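Local coordinates for diacylglycerol kinase (Bacillus anthracis, PDB 3S40), which probably transfers a phosphate group from ATP to the hydroxyl of diacylglycerol, yielding phosphatidic acid, at residues I94-T99 with A114-L119; S212-V217 with T223-V228; Y56-A61 with A84-R89. All blocks are in the same frame, centred on the assembly; numbering follows the deposited sequence.

Contact 1 (I94-T99 with A114-L119); sequences IIPGGT and AEAAKL
The methyl of Ala116 is the bump here, and the hollow it fills lies between two consecutive strand residues, Ile95 and Pro96. Its CB sits 3.7 Å from Pro96 CD and 4.0 Å from Ile95 CG2, so one small knob touches a ring carbon and a branch methyl at once. Ile95 reaches the helix with both arms. Its CG2 methyl stands anti to the backbone N and therefore leans toward the proline that follows, forming one wall of the notch. The longer arm, with chi1 at -59° and an extended chi2, runs the other way, and its CD1 lies 4.3 Å from Ala117 CB, a looser touch. Two alanines in a row thus let the helix come down on the strand, the axes of residues 94-96 and 114-119 approaching to 7.9 Å.

The pair belongs to the Rossmann-like, parallel-sheet part of the catalytic domain. Residues 114-119 of helix 113-120 run nearly antiparallel (170°) to residues 94-96 of strand 91-96, which forms an edge of the four-stranded sheet. Directly after Pro96 the chain enters Gly97, Gly98 and Thr99, a glycine-rich turn that probably lies near the nucleotide site, as in related lipid kinases.

Helix 24-38 covers the Ile95-Ala117 side of the contact, with Ile31 meeting both residues and Pro34 touching Ala117. Ile94, turned to the other face of the sheet, packs on Ser104 of helix 102-106, and Val109 lies against Ala116.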
loop_
_atom_site.group_PDB
_atom_site.type_symbol
_atom_site.label_atom_id
_atom_site.label_comp_id
_atom_site.label_asym_id
_atom_site.label_seq_id
_atom_site.Cartn_x
_atom_site.Cartn_y
_atom_site.Cartn_z
ATOM N N ILE A 94 0.330 11.184 -2.272
ATOM C CA ILE A 94 -0.924 10.916 -1.569
ATOM C C ILE A 94 -1.171 12.005 -0.557
ATOM O O ILE A 94 -0.280 12.361 0.194
ATOM C CB ILE A 94 -0.850 9.569 -0.785
ATOM C CG1 ILE A 94 -0.571 8.403 -1.739
ATOM C CG2 ILE A 94 -2.133 9.333 0.022
ATOM C CD1 ILE A 94 -0.274 7.103 -1.008
ATOM N N ILE A 95 -2.379 12.549 -0.551
ATOM C CA ILE A 95 -2.818 13.348 0.568
ATOM C C ILE A 95 -3.872 12.508 1.222
ATOM O O ILE A 95 -4.865 12.165 0.601
ATOM C CB ILE A 95 -3.397 14.689 0.150
ATOM C CG1 ILE A 95 -2.351 15.479 -0.631
ATOM C CG2 ILE A 95 -3.833 15.468 1.399
ATOM C CD1 ILE A 95 -2.924 16.693 -1.348
ATOM N N PRO A 96 -3.642 12.151 2.488
ATOM C CA PRO A 96 -4.456 11.166 3.208
ATOM C C PRO A 96 -5.870 11.692 3.453
ATOM O O PRO A 96 -6.022 12.697 4.109
ATOM C CB PRO A 96 -3.695 10.975 4.527
ATOM C CG PRO A 96 -2.950 12.256 4.716
ATOM C CD PRO A 96 -2.604 12.758 3.328
ATOM N N GLY A 97 -6.883 11.020 2.920
ATOM C CA GLY A 97 -8.246 11.494 3.058
ATOM C C GLY A 97 -9.188 10.431 3.579
ATOM O O GLY A 97 -10.407 10.583 3.497
ATOM N N GLY A 98 -8.622 9.354 4.117
ATOM C CA GLY A 98 -9.411 8.271 4.679
ATOM C C GLY A 98 -9.155 8.195 6.170
ATOM O O GLY A 98 -8.692 9.165 6.769
ATOM N N THR A 99 -9.440 7.046 6.774
ATOM C CA THR A 99 -9.145 6.865 8.192
ATOM C C THR A 99 -7.794 6.165 8.411
ATOM O O THR A 99 -7.035 6.548 9.297
ATOM C CB THR A 99 -10.281 6.129 8.927
ATOM O OG1 THR A 99 -10.483 4.841 8.338
ATOM C CG2 THR A 99 -11.577 6.935 8.834
ATOM N N ALA A 114 -3.122 19.663 5.360
ATOM C CA ALA A 114 -2.412 20.885 4.986
ATOM C C ALA A 114 -0.912 20.613 4.914
ATOM O O ALA A 114 -0.238 21.041 3.976
ATOM C CB ALA A 114 -2.709 22.030 5.982
ATOM N N GLU A 115 -0.391 19.923 5.929
ATOM C CA GLU A 115 1.034 19.560 5.986
ATOM C C GLU A 115 1.440 18.581 4.884
ATOM O O GLU A 115 2.535 18.680 4.325
ATOM C CB GLU A 115 1.389 18.969 7.354
ATOM C CG GLU A 115 1.260 19.964 8.499
ATOM C CD GLU A 115 2.051 21.236 8.239
ATOM O OE1 GLU A 115 3.204 21.132 7.767
ATOM O OE2 GLU A 115 1.517 22.339 8.493
ATOM N N ALA A 116 0.555 17.632 4.595
ATOM C CA ALA A 116 0.753 16.691 3.503
ATOM C C ALA A 116 0.885 17.399 2.144
ATOM O O ALA A 116 1.692 16.990 1.315
ATOM C CB ALA A 116 -0.397 15.675 3.470
ATOM N N ALA A 117 0.065 18.431 1.903
ATOM C CA ALA A 117 0.123 19.158 0.638
ATOM C C ALA A 117 1.443 19.922 0.528
ATOM O O ALA A 117 2.057 19.944 -0.514
ATOM C CB ALA A 117 -1.103 20.142 0.494
ATOM N N LYS A 118 1.869 20.539 1.626
ATOM C CA LYS A 118 3.136 21.259 1.660
ATOM C C LYS A 118 4.351 20.350 1.441
ATOM O O LYS A 118 5.279 20.717 0.724
ATOM C CB LYS A 118 3.269 22.028 2.976
ATOM C CG LYS A 118 2.154 23.056 3.128
ATOM C CD LYS A 118 2.189 23.741 4.474
ATOM C CE LYS A 118 0.961 24.607 4.658
ATOM N NZ LYS A 118 0.959 25.234 6.008
ATOM N N LEU A 119 4.322 19.172 2.057
ATOM C CA LEU A 119 5.307 18.123 1.787
ATOM C C LEU A 119 5.489 17.864 0.278
ATOM O O LEU A 119 6.611 17.799 -0.221
ATOM C CB LEU A 119 4.918 16.819 2.502
ATOM C CG LEU A 119 5.893 15.657 2.220
ATOM C CD1 LEU A 119 7.219 15.886 2.916
ATOM C CD2 LEU A 119 5.283 14.335 2.631
#

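Contact 2 (S212-V217 with T223-V228); sequences SFIPNV and TLDIFV
Phe213 and Phe227 provide the aromatic part of this contact. Their ring centroids are 5.6 Å apart and the planes are inclined at 52°, with CE1 of Phe213 lying 3.9 Å from CE2 of Phe227. The CG of Phe213 stands between the backbone N and the carbonyl carbon (chi1 54°), which brings the ring to the strand.

The aliphatic packing centres on Ile214, which straddles two strand residues. Its CG1 and CD1 both lie against Phe227, CD1 being 3.9 Å from Phe227 CB, while its CG2 methyl turns the other way and meets Asp225 CB at 3.7 Å. Pro215 CD approaches the Phe227 ring obliquely at CE1, 4.0 Å away, across the ring from the atoms that meet Phe213.

Polar groups meet without bonding directly across the two segments. The carboxylate of Asp225 tucks under the bend of the loop, its OD2 3.7 Å from Val217 CA. It is held by residues of the adjoining strand: His256 NE2 bonds to OD1, and Lys258 NZ forms a salt bridge with OD2. Because Lys258 NZ also bonds to Asn216 O, this one ammonium group ties loop and strand together.

Two turns give the loop its shape. In an ST turn, Ser212 OG accepts from Ile214 N at 3.0 Å, and a type II beta turn then carries the chain from Ile214 to Val217.

In the sandwich-like domain, strand 224-230 lies between strands 198-202 and 254-259. The loop covers one face of it, where the ring of Phe237 from helix 234-240 meets Phe213 edge-to-face; from the other face Ile226 and Val228 pack on strand 181-187 of the second sheet.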
loop_
_atom_site.group_PDB
_atom_site.type_symbol
_atom_site.label_atom_id
_atom_site.label_comp_id
_atom_site.label_asym_id
_atom_site.label_seq_id
_atom_site.Cartn_x
_atom_site.Cartn_y
_atom_site.Cartn_z
ATOM N N SER A 212 2.732 -2.023 10.665
ATOM C CA SER A 212 2.526 -3.417 10.319
ATOM C C SER A 212 3.035 -4.322 11.431
ATOM O O SER A 212 4.111 -4.087 11.991
ATOM C CB SER A 212 3.276 -3.735 9.021
ATOM O OG SER A 212 3.347 -5.127 8.792
ATOM N N PHE A 213 2.274 -5.372 11.734
ATOM C CA PHE A 213 2.726 -6.377 12.695
ATOM C C PHE A 213 3.816 -7.309 12.136
ATOM O O PHE A 213 4.376 -8.127 12.869
ATOM C CB PHE A 213 1.531 -7.187 13.215
ATOM C CG PHE A 213 0.690 -7.813 12.127
ATOM C CD1 PHE A 213 1.172 -8.896 11.402
ATOM C CD2 PHE A 213 -0.583 -7.331 11.849
ATOM C CE1 PHE A 213 0.414 -9.491 10.418
ATOM C CE2 PHE A 213 -1.363 -7.919 10.853
ATOM C CZ PHE A 213 -0.866 -9.004 10.137
ATOM N N ILE A 214 4.120 -7.191 10.845
ATOM C CA ILE A 214 5.239 -7.936 10.250
ATOM C C ILE A 214 6.550 -7.190 10.502
ATOM O O ILE A 214 6.721 -6.051 10.055
ATOM C CB ILE A 214 5.040 -8.148 8.731
ATOM C CG1 ILE A 214 3.686 -8.802 8.451
ATOM C CG2 ILE A 214 6.189 -8.985 8.108
ATOM C CD1 ILE A 214 3.389 -8.998 6.950
ATOM N N PRO A 215 7.487 -7.826 11.224
ATOM C CA PRO A 215 8.730 -7.136 11.589
ATOM C C PRO A 215 9.603 -6.802 10.383
ATOM O O PRO A 215 9.755 -7.600 9.462
ATOM C CB PRO A 215 9.445 -8.144 12.512
ATOM C CG PRO A 215 8.367 -9.063 12.979
ATOM C CD PRO A 215 7.431 -9.178 11.800
ATOM N N ASN A 216 10.170 -5.604 10.410
ATOM C CA ASN A 216 11.003 -5.089 9.332
ATOM C C ASN A 216 10.479 -5.216 7.898
ATOM O O ASN A 216 11.267 -5.301 6.970
ATOM C CB ASN A 216 12.430 -5.656 9.404
ATOM C CG ASN A 216 13.444 -4.762 8.683
ATOM O OD1 ASN A 216 13.376 -3.530 8.781
ATOM N ND2 ASN A 216 14.369 -5.374 7.939
ATOM N N VAL A 217 9.171 -5.220 7.688
ATOM C CA VAL A 217 8.689 -5.132 6.312
ATOM C C VAL A 217 9.035 -3.719 5.796
ATOM O O VAL A 217 8.971 -2.762 6.552
ATOM C CB VAL A 217 7.175 -5.410 6.220
ATOM C CG1 VAL A 217 6.423 -4.554 7.236
ATOM C CG2 VAL A 217 6.664 -5.187 4.801
ATOM N N THR A 223 12.318 -6.959 -1.613
ATOM C CA THR A 223 11.755 -8.271 -1.290
ATOM C C THR A 223 10.371 -8.114 -0.687
ATOM O O THR A 223 9.961 -7.009 -0.308
ATOM C CB THR A 223 12.628 -9.074 -0.289
ATOM O OG1 THR A 223 12.571 -8.456 1.001
ATOM C CG2 THR A 223 14.083 -9.161 -0.752
ATOM N N LEU A 224 9.674 -9.238 -0.598
ATOM C CA LEU A 224 8.383 -9.332 0.053
ATOM C C LEU A 224 8.555 -10.114 1.341
ATOM O O LEU A 224 9.445 -10.977 1.434
ATOM C CB LEU A 224 7.421 -10.085 -0.853
ATOM C CG LEU A 224 7.058 -9.259 -2.079
ATOM C CD1 LEU A 224 6.085 -9.997 -2.973
ATOM C CD2 LEU A 224 6.456 -7.939 -1.605
ATOM N N ASP A 225 7.700 -9.822 2.322
ATOM C CA ASP A 225 7.731 -10.495 3.617
ATOM C C ASP A 225 6.603 -11.510 3.750
ATOM O O ASP A 225 5.418 -11.158 3.761
ATOM C CB ASP A 225 7.659 -9.484 4.763
ATOM C CG ASP A 225 8.970 -8.756 4.969
ATOM O OD1 ASP A 225 9.619 -8.954 6.024
ATOM O OD2 ASP A 225 9.366 -8.003 4.056
ATOM N N ILE A 226 6.987 -12.774 3.836
ATOM C CA ILE A 226 6.040 -13.837 4.113
ATOM C C ILE A 226 5.883 -13.936 5.617
ATOM O O ILE A 226 6.866 -13.964 6.356
ATOM C CB ILE A 226 6.550 -15.189 3.601
ATOM C CG1 ILE A 226 6.820 -15.126 2.095
ATOM C CG2 ILE A 226 5.566 -16.293 3.957
ATOM C CD1 ILE A 226 7.388 -16.413 1.521
ATOM N N PHE A 227 4.641 -13.996 6.069
ATOM C CA PHE A 227 4.364 -14.054 7.493
ATOM C C PHE A 227 3.233 -15.052 7.719
ATOM O O PHE A 227 2.112 -14.887 7.208
ATOM C CB PHE A 227 3.978 -12.659 8.005
ATOM C CG PHE A 227 3.847 -12.564 9.506
ATOM C CD1 PHE A 227 4.956 -12.337 10.297
ATOM C CD2 PHE A 227 2.611 -12.708 10.117
ATOM C CE1 PHE A 227 4.840 -12.243 11.676
ATOM C CE2 PHE A 227 2.484 -12.613 11.497
ATOM C CZ PHE A 227 3.598 -12.379 12.275
ATOM N N VAL A 228 3.537 -16.099 8.473
ATOM C CA VAL A 228 2.568 -17.149 8.736
ATOM C C VAL A 228 2.305 -17.293 10.226
ATOM O O VAL A 228 3.235 -17.439 11.015
ATOM C CB VAL A 228 3.071 -18.490 8.212
ATOM C CG1 VAL A 228 2.058 -19.583 8.521
ATOM C CG2 VAL A 228 3.342 -18.402 6.716
#

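Contact 3 (Y56-A61 with A84-R89); sequences YCQEFA and APLEIR
This is a small, partly buried apolar contact between the C-terminal part of helix 52-60 together with Ala61, on one side, and the loop that leads from helix 73-83 into strand 91-96 on the other. One methyl does most of the work. Leu86 CD1 drops into the groove between Gln58 and Ala61, three residues apart along the chain. It presses on Ala61 CB at 3.4 Å, tighter than ordinary van der Waals contact, and lies 4.1 Å from Gln58 CG. The leucine comes across the extended Gln58 chain at about a right angle, touching its aliphatic part rather than its amide, whose NE2 makes a weak hydrogen bond to Gly82 O.

Ile88 also touches Ala61: its carbonyl oxygen lies 3.7 Å from Ala61 CB, and its CG2 is 4.0 Å from Ala61 O.

The loop holds its own shape through Arg89, which turns back on it: NH1 donates to Leu86 O at 2.8 Å, with an N-H...O angle of 153°. The acceptor lies almost exactly in the guanidinium plane, and NE bonds to His292 O, which helps hold the group's orientation. That second bond, with one from His292 NE2 to Ala84 O, links the loop to strand 284-296 of the neighbouring antiparallel sheet.

Leu83 of helix 73-83 also packs on Ala61, bringing the ends of two helices together. Such an arrangement is characteristic of a Rossmann-like alpha/beta fold: strand 66-71, helix 73-83 and strand 91-96 form a beta-alpha-beta crossover, and its helix-to-strand return leans on the preceding helix.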
loop_
_atom_site.group_PDB
_atom_site.type_symbol
_atom_site.label_atom_id
_atom_site.label_comp_id
_atom_site.label_asym_id
_atom_site.label_seq_id
_atom_site.Cartn_x
_atom_site.Cartn_y
_atom_site.Cartn_z
ATOM N N TYR A 56 -8.823 8.418 -14.587
ATOM C CA TYR A 56 -8.094 9.679 -14.723
ATOM C C TYR A 56 -6.605 9.378 -14.780
ATOM O O TYR A 56 -5.875 9.967 -15.587
ATOM C CB TYR A 56 -8.357 10.637 -13.562
ATOM C CG TYR A 56 -9.778 11.117 -13.388
ATOM C CD1 TYR A 56 -10.696 11.069 -14.426
ATOM C CD2 TYR A 56 -10.199 11.629 -12.157
ATOM C CE1 TYR A 56 -12.014 11.533 -14.244
ATOM C CE2 TYR A 56 -11.492 12.084 -11.966
ATOM C CZ TYR A 56 -12.394 12.038 -13.008
ATOM O OH TYR A 56 -13.676 12.486 -12.789
ATOM N N CYS A 57 -6.157 8.445 -13.935
ATOM C CA CYS A 57 -4.744 8.076 -13.930
ATOM C C CYS A 57 -4.327 7.606 -15.298
ATOM O O CYS A 57 -3.312 8.045 -15.827
ATOM C CB CYS A 57 -4.438 6.988 -12.890
ATOM S SG CYS A 57 -4.380 7.621 -11.190
ATOM N N GLN A 58 -5.123 6.709 -15.865
ATOM C CA GLN A 58 -4.806 6.122 -17.158
ATOM C C GLN A 58 -4.854 7.148 -18.286
ATOM O O GLN A 58 -4.051 7.097 -19.198
ATOM C CB GLN A 58 -5.706 4.913 -17.439
ATOM C CG GLN A 58 -5.281 3.729 -16.563
ATOM C CD GLN A 58 -6.175 2.515 -16.669
ATOM O OE1 GLN A 58 -7.297 2.587 -17.165
ATOM N NE2 GLN A 58 -5.684 1.389 -16.178
ATOM N N GLU A 59 -5.755 8.121 -18.186
ATOM C CA GLU A 59 -5.819 9.135 -19.223
ATOM C C GLU A 59 -4.664 10.126 -19.129
ATOM O O GLU A 59 -4.139 10.556 -20.144
ATOM C CB GLU A 59 -7.144 9.880 -19.167
ATOM C CG GLU A 59 -7.167 11.097 -20.044
ATOM C CD GLU A 59 -8.516 11.794 -20.002
ATOM O OE1 GLU A 59 -9.428 11.276 -19.312
ATOM O OE2 GLU A 59 -8.661 12.852 -20.656
ATOM N N PHE A 60 -4.277 10.508 -17.915
ATOM C CA PHE A 60 -3.253 11.548 -17.774
ATOM C C PHE A 60 -1.834 11.033 -17.579
ATOM O O PHE A 60 -0.885 11.815 -17.568
ATOM C CB PHE A 60 -3.613 12.518 -16.652
ATOM C CG PHE A 60 -4.720 13.452 -17.023
ATOM C CD1 PHE A 60 -4.442 14.705 -17.522
ATOM C CD2 PHE A 60 -6.046 13.060 -16.892
ATOM C CE1 PHE A 60 -5.464 15.563 -17.861
ATOM C CE2 PHE A 60 -7.074 13.909 -17.232
ATOM C CZ PHE A 60 -6.785 15.166 -17.721
ATOM N N ALA A 61 -1.703 9.720 -17.433
ATOM C CA ALA A 61 -0.393 9.097 -17.197
ATOM C C ALA A 61 0.715 9.551 -18.159
ATOM O O ALA A 61 1.822 9.804 -17.731
ATOM C CB ALA A 61 -0.517 7.577 -17.168
ATOM N N ALA A 84 -0.079 1.007 -12.345
ATOM C CA ALA A 84 0.907 -0.066 -12.315
ATOM C C ALA A 84 1.112 -0.771 -13.669
ATOM O O ALA A 84 2.247 -1.045 -14.059
ATOM C CB ALA A 84 0.592 -1.073 -11.210
ATOM N N PRO A 85 0.025 -1.072 -14.393
ATOM C CA PRO A 85 0.262 -1.824 -15.639
ATOM C C PRO A 85 0.732 -0.991 -16.835
ATOM O O PRO A 85 0.982 -1.559 -17.895
ATOM C CB PRO A 85 -1.095 -2.485 -15.920
ATOM C CG PRO A 85 -2.092 -1.683 -15.172
ATOM C CD PRO A 85 -1.396 -1.035 -14.012
ATOM N N LEU A 86 0.891 0.315 -16.658
ATOM C CA LEU A 86 1.235 1.202 -17.756
ATOM C C LEU A 86 2.728 1.286 -18.037
ATOM O O LEU A 86 3.551 1.167 -17.120
ATOM C CB LEU A 86 0.714 2.617 -17.464
ATOM C CG LEU A 86 -0.773 2.732 -17.116
ATOM C CD1 LEU A 86 -1.210 4.213 -17.017
ATOM C CD2 LEU A 86 -1.635 1.970 -18.120
ATOM N N GLU A 87 3.073 1.521 -19.305
ATOM C CA GLU A 87 4.472 1.677 -19.708
ATOM C C GLU A 87 5.025 2.970 -19.169
ATOM O O GLU A 87 6.196 3.064 -18.804
ATOM C CB GLU A 87 4.626 1.670 -21.234
ATOM C CG GLU A 87 4.211 0.338 -21.876
ATOM C CD GLU A 87 4.968 -0.865 -21.302
ATOM O OE1 GLU A 87 6.216 -0.799 -21.221
ATOM O OE2 GLU A 87 4.316 -1.867 -20.919
ATOM N N ILE A 88 4.185 3.985 -19.147
ATOM C CA ILE A 88 4.624 5.272 -18.649
ATOM C C ILE A 88 3.852 5.629 -17.376
ATOM O O ILE A 88 2.623 5.668 -17.379
ATOM C CB ILE A 88 4.466 6.338 -19.720
ATOM C CG1 ILE A 88 5.320 5.962 -20.933
ATOM C CG2 ILE A 88 4.851 7.708 -19.165
ATOM C CD1 ILE A 88 5.180 6.919 -22.087
ATOM N N ARG A 89 4.593 5.859 -16.293
ATOM C CA ARG A 89 4.013 6.069 -14.972
ATOM C C ARG A 89 4.636 7.278 -14.282
ATOM O O ARG A 89 5.776 7.231 -13.839
ATOM C CB ARG A 89 4.222 4.837 -14.101
ATOM C CG ARG A 89 3.760 3.545 -14.752
ATOM C CD ARG A 89 4.078 2.341 -13.871
ATOM N NE ARG A 89 5.512 2.176 -13.654
ATOM C CZ ARG A 89 6.360 1.652 -14.538
ATOM N NH1 ARG A 89 5.944 1.257 -15.734
ATOM N NH2 ARG A 89 7.646 1.548 -14.233
#

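Overall arrangement
Along the chain the order is contact 3, contact 1, contact 2, each closing before the next opens. Contacts 1 and 3 share the parallel-sheet catalytic domain, their centres about 22 Å apart, and bracket strand 91-96: residues 84-89 lead into it, while residues 94-99 form its far end and the glycine-rich turn beyond. Contact 2 belongs to the beta-sandwich domain, across the centre of the chain, with its centre about 26 Å from that of contact 1 and 29 Å from that of contact 3. None of the three touches another. Together they sample both domains of a two-domain kinase, whose active site probably lies between them, as in relatives.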